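Local coordinates for protein 6-aminohexanoate-cyclic-dimer hydrolase (Arthrobacter sp., PDB 3A2Q) that hydrolyses the cyclic dimer of 6-aminohexanoate, a nylon-6 by-product, to the linear dimer, at residues 305-317 / 409-423. The protein carries 1 engineered substitution. Numbering follows the deposited sequence.
With ACA (6-aminohexanoic acid), chain C.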
ATOM      1  N   ASP A 305     -20.015  11.274   3.773  1.00 28.64           N
ATOM      2  CA  ASP A 305     -20.876  10.119   3.567  1.00 28.40           C
ATOM      3  C   ASP A 305     -20.047   8.860   3.330  1.00 29.69           C
ATOM      4  O   ASP A 305     -19.091   8.866   2.550  1.00 30.93           O
ATOM      5  CB  ASP A 305     -21.803  10.401   2.372  1.00 31.55           C
ATOM      6  CG  ASP A 305     -22.620   9.193   1.947  1.00 40.47           C
ATOM      7  OD1 ASP A 305     -23.228   8.531   2.813  1.00 38.43           O
ATOM      8  OD2 ASP A 305     -22.665   8.916   0.730  1.00 48.88           O
ATOM      9  N   ARG A 306     -20.386   7.786   4.032  1.00 26.60           N
ATOM     10  CA  ARG A 306     -19.666   6.536   3.841  1.00 26.33           C
ATOM     11  C   ARG A 306     -20.669   5.423   3.552  1.00 26.37           C
ATOM     12  O   ARG A 306     -20.393   4.247   3.776  1.00 27.70           O
ATOM     13  CB  ARG A 306     -18.813   6.185   5.066  1.00 23.74           C
ATOM     14  CG  ARG A 306     -17.562   5.386   4.701  1.00 20.28           C
ATOM     15  CD  ARG A 306     -16.793   4.895   5.903  1.00 22.48           C
ATOM     16  NE  ARG A 306     -16.352   5.985   6.770  1.00 27.02           N
ATOM     17  CZ  ARG A 306     -16.810   6.195   8.000  1.00 29.13           C
ATOM     18  NH1 ARG A 306     -17.727   5.387   8.515  1.00 27.99           N
ATOM     19  NH2 ARG A 306     -16.349   7.212   8.718  1.00 24.61           N
ATOM     20  N   SER A 307     -21.833   5.809   3.038  1.00 26.06           N
ATOM     21  CA  SER A 307     -22.886   4.852   2.698  1.00 30.05           C
ATOM     22  C   SER A 307     -22.381   3.811   1.707  1.00 29.71           C
ATOM     23  O   SER A 307     -22.783   2.650   1.743  1.00 28.35           O
ATOM     24  CB  SER A 307     -24.084   5.579   2.083  1.00 29.44           C
ATOM     25  OG  SER A 307     -24.675   6.459   3.017  1.00 39.44           O
ATOM     26  N   PHE A 308     -21.490   4.244   0.825  1.00 27.93           N
ATOM     27  CA  PHE A 308     -20.922   3.379  -0.201  1.00 27.96           C
ATOM     28  C   PHE A 308     -20.208   2.154   0.358  1.00 29.05           C
ATOM     29  O   PHE A 308     -20.114   1.124  -0.317  1.00 30.02           O
ATOM     30  CB  PHE A 308     -19.928   4.181  -1.048  1.00 27.35           C
ATOM     31  CG  PHE A 308     -18.646   4.514  -0.326  1.00 26.14           C
ATOM     32  CD1 PHE A 308     -17.598   3.601  -0.285  1.00 25.86           C
ATOM     33  CD2 PHE A 308     -18.499   5.731   0.332  1.00 25.57           C
ATOM     34  CE1 PHE A 308     -16.417   3.892   0.402  1.00 26.23           C
ATOM     35  CE2 PHE A 308     -17.325   6.035   1.021  1.00 24.99           C
ATOM     36  CZ  PHE A 308     -16.282   5.114   1.056  1.00 27.81           C
ATOM     37  N   LEU A 309     -19.694   2.259   1.582  1.00 27.54           N
ATOM     38  CA  LEU A 309     -18.961   1.146   2.166  1.00 28.83           C
ATOM     39  C   LEU A 309     -19.794  -0.126   2.252  1.00 29.31           C
ATOM     40  O   LEU A 309     -19.254  -1.233   2.181  1.00 27.84           O
ATOM     41  CB  LEU A 309     -18.418   1.518   3.551  1.00 28.99           C
ATOM     42  CG  LEU A 309     -17.239   0.660   4.031  1.00 29.04           C
ATOM     43  CD1 LEU A 309     -16.087   0.749   3.030  1.00 30.66           C
ATOM     44  CD2 LEU A 309     -16.779   1.134   5.395  1.00 30.75           C
ATOM     45  N   LYS A 310     -21.107   0.025   2.400  1.00 30.46           N
ATOM     46  CA  LYS A 310     -21.982  -1.143   2.479  1.00 32.07           C
ATOM     47  C   LYS A 310     -21.935  -1.876   1.140  1.00 31.01           C
ATOM     48  O   LYS A 310     -21.805  -3.102   1.089  1.00 28.95           O
ATOM     49  CB  LYS A 310     -23.420  -0.720   2.787  1.00 36.43           C
ATOM     50  CG  LYS A 310     -24.365  -1.889   2.982  1.00 37.34           C
ATOM     51  CD  LYS A 310     -25.799  -1.420   3.153  1.00 51.62           C
ATOM     52  CE  LYS A 310     -26.743  -2.603   3.318  1.00 53.91           C
ATOM     53  NZ  LYS A 310     -26.682  -3.526   2.156  1.00 54.37           N
ATOM     54  N   ASP A 311     -22.031  -1.105   0.061  1.00 29.69           N
ATOM     55  CA  ASP A 311     -21.992  -1.644  -1.295  1.00 31.29           C
ATOM     56  C   ASP A 311     -20.624  -2.239  -1.591  1.00 28.31           C
ATOM     57  O   ASP A 311     -20.514  -3.268  -2.246  1.00 28.47           O
ATOM     58  CB  ASP A 311     -22.285  -0.541  -2.313  1.00 31.96           C
ATOM     59  CG  ASP A 311     -23.648   0.080  -2.121  1.00 44.47           C
ATOM     60  OD1 ASP A 311     -24.660  -0.638  -2.279  1.00 46.24           O
ATOM     61  OD2 ASP A 311     -23.708   1.288  -1.809  1.00 49.05           O
ATOM     62  N   TYR A 312     -19.577  -1.581  -1.106  1.00 27.13           N
ATOM     63  CA  TYR A 312     -18.222  -2.055  -1.318  1.00 25.88           C
ATOM     64  C   TYR A 312     -18.023  -3.401  -0.617  1.00 27.80           C
ATOM     65  O   TYR A 312     -17.381  -4.308  -1.149  1.00 28.20           O
ATOM     66  CB  TYR A 312     -17.233  -1.018  -0.782  1.00 25.40           C
ATOM     67  CG  TYR A 312     -15.787  -1.316  -1.091  1.00 31.33           C
ATOM     68  CD1 TYR A 312     -15.370  -1.582  -2.397  1.00 40.81           C
ATOM     69  CD2 TYR A 312     -14.827  -1.314  -0.082  1.00 37.62           C
ATOM     70  CE1 TYR A 312     -14.032  -1.839  -2.686  1.00 39.28           C
ATOM     71  CE2 TYR A 312     -13.488  -1.567  -0.361  1.00 40.70           C
ATOM     72  CZ  TYR A 312     -13.098  -1.829  -1.661  1.00 39.66           C
ATOM     73  OH  TYR A 312     -11.777  -2.096  -1.928  1.00 42.13           O
ATOM     74  N   SER A 313     -18.584  -3.523   0.581  1.00 25.98           N
ATOM     75  CA  SER A 313     -18.471  -4.749   1.364  1.00 29.13           C
ATOM     76  C   SER A 313     -19.072  -5.935   0.613  1.00 25.41           C
ATOM     77  O   SER A 313     -18.517  -7.031   0.626  1.00 29.02           O
ATOM     78  CB  SER A 313     -19.185  -4.580   2.711  1.00 27.79           C
ATOM     79  OG  SER A 313     -18.923  -5.685   3.562  1.00 35.77           O
ATOM     80  N   THR A 314     -20.212  -5.710  -0.030  1.00 27.55           N
ATOM     81  CA  THR A 314     -20.879  -6.764  -0.785  1.00 28.74           C
ATOM     82  C   THR A 314     -19.990  -7.242  -1.929  1.00 29.91           C
ATOM     83  O   THR A 314     -19.878  -8.438  -2.186  1.00 27.47           O
ATOM     84  CB  THR A 314     -22.224  -6.269  -1.341  1.00 33.79           C
ATOM     85  OG1 THR A 314     -23.088  -5.942  -0.244  1.00 31.41           O
ATOM     86  CG2 THR A 314     -22.879  -7.343  -2.213  1.00 29.54           C
ATOM     87  N   ILE A 315     -19.344  -6.298  -2.609  1.00 29.10           N
ATOM     88  CA  ILE A 315     -18.453  -6.649  -3.702  1.00 27.53           C
ATOM     89  C   ILE A 315     -17.277  -7.438  -3.138  1.00 25.69           C
ATOM     90  O   ILE A 315     -16.828  -8.415  -3.740  1.00 29.28           O
ATOM     91  CB  ILE A 315     -17.943  -5.388  -4.420  1.00 26.06           C
ATOM     92  CG1 ILE A 315     -19.107  -4.709  -5.140  1.00 29.72           C
ATOM     93  CG2 ILE A 315     -16.826  -5.755  -5.390  1.00 22.88           C
ATOM     94  CD1 ILE A 315     -18.770  -3.352  -5.728  1.00 24.69           C
ATOM     95  N   CYS A 316     -16.793  -7.022  -1.971  1.00 25.93           N
ATOM     96  CA  CYS A 316     -15.677  -7.703  -1.325  1.00 26.14           C
ATOM     97  C   CYS A 316     -16.039  -9.145  -0.946  1.00 27.88           C
ATOM     98  O   CYS A 316     -15.197 -10.038  -1.038  1.00 26.55           O
ATOM     99  CB  CYS A 316     -15.223  -6.927  -0.087  1.00 28.93           C
ATOM    100  SG  CYS A 316     -14.236  -5.451  -0.469  1.00 33.20           S
ATOM    101  N   ASP A 317     -17.283  -9.372  -0.526  1.00 27.93           N
ATOM    102  CA  ASP A 317     -17.704 -10.728  -0.169  1.00 30.18           C
ATOM    103  C   ASP A 317     -17.538 -11.641  -1.377  1.00 30.07           C
ATOM    104  O   ASP A 317     -17.011 -12.743  -1.266  1.00 31.61           O
ATOM    105  CB  ASP A 317     -19.170 -10.762   0.275  1.00 29.26           C
ATOM    106  CG  ASP A 317     -19.389 -10.131   1.635  1.00 29.44           C
ATOM    107  OD1 ASP A 317     -18.424 -10.069   2.425  1.00 37.15           O
ATOM    108  OD2 ASP A 317     -20.532  -9.713   1.917  1.00 29.84           O
ATOM    109  N   GLY A 409     -23.123  -9.371   9.024  1.00 79.20           N
ATOM    110  CA  GLY A 409     -23.246  -8.668   7.751  1.00 76.14           C
ATOM    111  C   GLY A 409     -22.086  -7.984   7.045  1.00 73.37           C
ATOM    112  O   GLY A 409     -21.988  -8.034   5.817  1.00 72.89           O
ATOM    113  N   ARG A 410     -21.198  -7.352   7.798  1.00 71.42           N
ATOM    114  CA  ARG A 410     -20.107  -6.637   7.152  1.00 68.59           C
ATOM    115  C   ARG A 410     -18.676  -7.084   7.439  1.00 64.75           C
ATOM    116  O   ARG A 410     -18.399  -7.757   8.428  1.00 63.62           O
ATOM    117  CB  ARG A 410     -20.257  -5.139   7.445  1.00 70.89           C
ATOM    118  CG  ARG A 410     -19.179  -4.230   6.861  1.00 75.50           C
ATOM    119  CD  ARG A 410     -19.499  -2.762   7.096  1.00 77.64           C
ATOM    120  NE  ARG A 410     -20.726  -2.347   6.432  1.00 78.85           N
ATOM    121  CZ  ARG A 410     -21.141  -1.089   6.367  1.00 81.60           C
ATOM    122  NH1 ARG A 410     -20.422  -0.128   6.924  1.00 79.45           N
ATOM    123  NH2 ARG A 410     -22.274  -0.791   5.749  1.00 85.78           N
ATOM    124  N   GLN A 411     -17.781  -6.690   6.536  1.00 61.66           N
ATOM    125  CA  GLN A 411     -16.351  -6.990   6.596  1.00 57.32           C
ATOM    126  C   GLN A 411     -15.796  -6.660   7.985  1.00 54.44           C
ATOM    127  O   GLN A 411     -16.146  -5.636   8.574  1.00 53.66           O
ATOM    128  CB  GLN A 411     -15.613  -6.151   5.546  1.00 57.83           C
ATOM    129  CG  GLN A 411     -14.391  -6.805   4.931  1.00 65.85           C
ATOM    130  CD  GLN A 411     -14.747  -7.933   3.986  1.00 64.49           C
ATOM    131  OE1 GLN A 411     -13.870  -8.574   3.406  1.00 65.38           O
ATOM    132  NE2 GLN A 411     -16.040  -8.182   3.823  1.00 65.72           N
ATOM    133  N   SER A 412     -14.929  -7.524   8.507  1.00 50.67           N
ATOM    134  CA  SER A 412     -14.345  -7.298   9.828  1.00 46.81           C
ATOM    135  C   SER A 412     -13.470  -6.045   9.820  1.00 44.03           C
ATOM    136  O   SER A 412     -13.349  -5.357  10.832  1.00 42.43           O
ATOM    137  CB  SER A 412     -13.524  -8.521  10.274  1.00 48.11           C
ATOM    138  OG  SER A 412     -12.521  -8.850   9.330  1.00 50.80           O
ATOM    139  N   ALA A 413     -12.883  -5.739   8.666  1.00 41.43           N
ATOM    140  CA  ALA A 413     -12.025  -4.567   8.536  1.00 38.19           C
ATOM    141  C   ALA A 413     -12.833  -3.274   8.478  1.00 35.28           C
ATOM    142  O   ALA A 413     -12.277  -2.184   8.597  1.00 35.04           O
ATOM    143  CB  ALA A 413     -11.154  -4.694   7.288  1.00 37.73           C
ATOM    144  N   PHE A 414     -14.143  -3.395   8.296  1.00 33.29           N
ATOM    145  CA  PHE A 414     -15.007  -2.223   8.216  1.00 34.03           C
ATOM    146  C   PHE A 414     -15.744  -1.917   9.515  1.00 34.44           C
ATOM    147  O   PHE A 414     -16.698  -1.146   9.514  1.00 35.11           O
ATOM    148  CB  PHE A 414     -16.035  -2.383   7.090  1.00 32.26           C
ATOM    149  CG  PHE A 414     -15.429  -2.492   5.713  1.00 34.90           C
ATOM    150  CD1 PHE A 414     -14.114  -2.105   5.477  1.00 29.56           C
ATOM    151  CD2 PHE A 414     -16.191  -2.950   4.643  1.00 36.83           C
ATOM    152  CE1 PHE A 414     -13.569  -2.172   4.197  1.00 30.54           C
ATOM    153  CE2 PHE A 414     -15.650  -3.019   3.353  1.00 36.74           C
ATOM    154  CZ  PHE A 414     -14.337  -2.628   3.135  1.00 31.15           C
ATOM    155  N   ILE A 415     -15.311  -2.513  10.622  1.00 33.24           N
ATOM    156  CA  ILE A 415     -15.969  -2.262  11.900  1.00 38.54           C
ATOM    157  C   ILE A 415     -15.047  -1.632  12.938  1.00 37.83           C
ATOM    158  O   ILE A 415     -13.832  -1.825  12.908  1.00 36.30           O
ATOM    159  CB  ILE A 415     -16.565  -3.560  12.499  1.00 43.10           C
ATOM    160  CG1 ILE A 415     -15.449  -4.569  12.775  1.00 48.30           C
ATOM    161  CG2 ILE A 415     -17.598  -4.144  11.545  1.00 44.23           C
ATOM    162  CD1 ILE A 415     -15.928  -5.857  13.406  1.00 57.67           C
ATOM    163  N   SER A 416     -15.658  -0.869  13.843  1.00 37.69           N
ATOM    164  CA  SER A 416     -14.991  -0.174  14.944  1.00 38.89           C
ATOM    165  C   SER A 416     -13.495   0.136  14.822  1.00 38.41           C
ATOM    166  O   SER A 416     -13.094   1.073  14.123  1.00 38.71           O
ATOM    167  CB  SER A 416     -15.233  -0.943  16.248  1.00 44.71           C
ATOM    168  OG  SER A 416     -14.700  -2.258  16.174  1.00 51.47           O
ATOM    169  N   GLY A 417     -12.688  -0.652  15.532  1.00 35.09           N
ATOM    170  CA  GLY A 417     -11.246  -0.469  15.555  1.00 32.96           C
ATOM    171  C   GLY A 417     -10.524  -0.503  14.223  1.00 32.57           C
ATOM    172  O   GLY A 417      -9.524   0.189  14.051  1.00 29.19           O
ATOM    173  N   SER A 418     -11.008  -1.317  13.289  1.00 29.81           N
ATOM    174  CA  SER A 418     -10.392  -1.404  11.972  1.00 28.10           C
ATOM    175  C   SER A 418     -10.902  -0.271  11.093  1.00 26.48           C
ATOM    176  O   SER A 418     -10.158   0.279  10.283  1.00 26.91           O
ATOM    177  CB  SER A 418     -10.711  -2.749  11.303  1.00 29.74           C
ATOM    178  OG  SER A 418     -10.044  -3.824  11.939  1.00 30.15           O
ATOM    179  N   LEU A 419     -12.177   0.080  11.250  1.00 24.62           N
ATOM    180  CA  LEU A 419     -12.752   1.152  10.450  1.00 22.68           C
ATOM    181  C   LEU A 419     -11.914   2.426  10.541  1.00 26.55           C
ATOM    182  O   LEU A 419     -11.660   3.078   9.528  1.00 24.94           O
ATOM    183  CB  LEU A 419     -14.192   1.441  10.895  1.00 26.63           C
ATOM    184  CG  LEU A 419     -14.906   2.615  10.209  1.00 28.53           C
ATOM    185  CD1 LEU A 419     -14.930   2.405   8.705  1.00 24.10           C
ATOM    186  CD2 LEU A 419     -16.324   2.752  10.754  1.00 31.12           C
ATOM    187  N   GLN A 420     -11.461   2.773  11.744  1.00 24.69           N
ATOM    188  CA  GLN A 420     -10.673   3.991  11.912  1.00 25.80           C
ATOM    189  C   GLN A 420      -9.317   3.977  11.209  1.00 24.68           C
ATOM    190  O   GLN A 420      -8.724   5.030  10.984  1.00 26.43           O
ATOM    191  CB  GLN A 420     -10.485   4.321  13.393  1.00 27.63           C
ATOM    192  CG  GLN A 420     -11.752   4.833  14.056  1.00 29.50           C
ATOM    193  CD  GLN A 420     -11.466   5.639  15.319  1.00 46.01           C
ATOM    194  OE1 GLN A 420     -11.820   5.232  16.427  1.00 48.31           O
ATOM    195  NE2 GLN A 420     -10.823   6.794  15.151  1.00 39.93           N
ATOM    196  N   MET A 421      -8.825   2.795  10.862  1.00 23.77           N
ATOM    197  CA  MET A 421      -7.552   2.700  10.163  1.00 22.02           C
ATOM    198  C   MET A 421      -7.724   3.070   8.686  1.00 23.15           C
ATOM    199  O   MET A 421      -6.838   3.672   8.084  1.00 22.98           O
ATOM    200  CB  MET A 421      -7.000   1.276  10.237  1.00 24.56           C
ATOM    201  CG  MET A 421      -6.693   0.764  11.632  1.00 22.84           C
ATOM    202  SD  MET A 421      -5.408   1.703  12.440  1.00 28.77           S
ATOM    203  CE  MET A 421      -3.953   1.081  11.589  1.00 29.74           C
ATOM    204  N   LEU A 422      -8.871   2.717   8.110  1.00 21.74           N
ATOM    205  CA  LEU A 422      -9.107   2.960   6.686  1.00 21.97           C
ATOM    206  C   LEU A 422     -10.165   3.989   6.275  1.00 22.61           C
ATOM    207  O   LEU A 422     -10.379   4.199   5.080  1.00 21.80           O
ATOM    208  CB  LEU A 422      -9.414   1.619   5.998  1.00 23.58           C
ATOM    209  CG  LEU A 422     -10.547   0.756   6.575  1.00 22.73           C
ATOM    210  CD1 LEU A 422     -11.894   1.412   6.312  1.00 24.13           C
ATOM    211  CD2 LEU A 422     -10.521  -0.637   5.938  1.00 26.48           C
ATOM    212  N   ALA A 423     -10.810   4.640   7.238  1.00 22.88           N
ATOM    213  CA  ALA A 423     -11.856   5.611   6.907  1.00 21.78           C
ATOM    214  C   ALA A 423     -11.405   6.773   6.017  1.00 22.98           C
ATOM    215  O   ALA A 423     -12.178   7.247   5.185  1.00 22.25           O
ATOM    216  CB  ALA A 423     -12.497   6.151   8.186  1.00 22.60           C
TER
HETATM  217  C   ACA C 602      -6.655  -3.884   1.580  1.00 38.12           C
HETATM  218  O   ACA C 602      -6.783  -2.869   0.888  1.00 31.11           O
HETATM  219  C2  ACA C 602      -7.045  -3.883   3.051  1.00 36.13           C
HETATM  220  C3  ACA C 602      -8.528  -3.608   3.277  1.00 39.61           C
HETATM  221  C4  ACA C 602      -9.387  -4.868   3.147  1.00 41.85           C
HETATM  222  C5  ACA C 602     -10.789  -4.527   2.639  1.00 47.58           C
HETATM  223  C6  ACA C 602     -11.584  -5.764   2.232  1.00 49.59           C
HETATM  224  N   ACA C 602     -11.377  -6.134   0.832  1.00 53.42           N
HETATM  225  O   HOH W   1     -14.761   7.694   5.295  1.00 31.61           O
HETATM  226  O   HOH W   2     -19.554   3.167   7.498  1.00 33.89           O
HETATM  227  O   HOH W   3     -21.538   2.273   5.104  1.00 55.21           O
HETATM  228  O   HOH W   4     -20.949  -7.499   3.205  1.00 32.81           O
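The Phe414 ring is clasped between a leucine methyl of one segment and a glutamine of its own: Leu309 CD1 stands over the centre of one face, a CH-pi contact 3.8 Å from the centroid, and Gln411 CG covers the opposite face. This joins the start of helix 308-331 to the loop 409-415 and the short helix after it (416-422) in the amidase fold, walling the 6-aminohexanoic acid pocket to which Cys316, Gln411 and Phe414 belong. With CG turned opposite the backbone N (chi1 -159°), the Leu309 branch reaches the ring, and CD2 also touches Leu419 CD1. Tyr312 meets Phe414 rim to rim, CD2 3.5 Å from CZ, the planes 27° apart. With an alanine at Phe414, Leu309 CD1 and Gln411 CG would each probably lose the ring face they pack on, leaving a gap beside the ligand. Gln411 is held loosely: weak bonds run from its N to Ser313 OG and from NE2 to Asp317 OD1, while OE1 accepts from Asn125 ND2. Asp317 also pairs with Arg350. Farther along, Leu419 lies over a face of the Arg306 guanidinium, whose NH1 forms a salt bridge with Asp270. One water accepts from Ser313 OG and donates to Gly409 O and, at 2.6 Å, to Asp317 OD2.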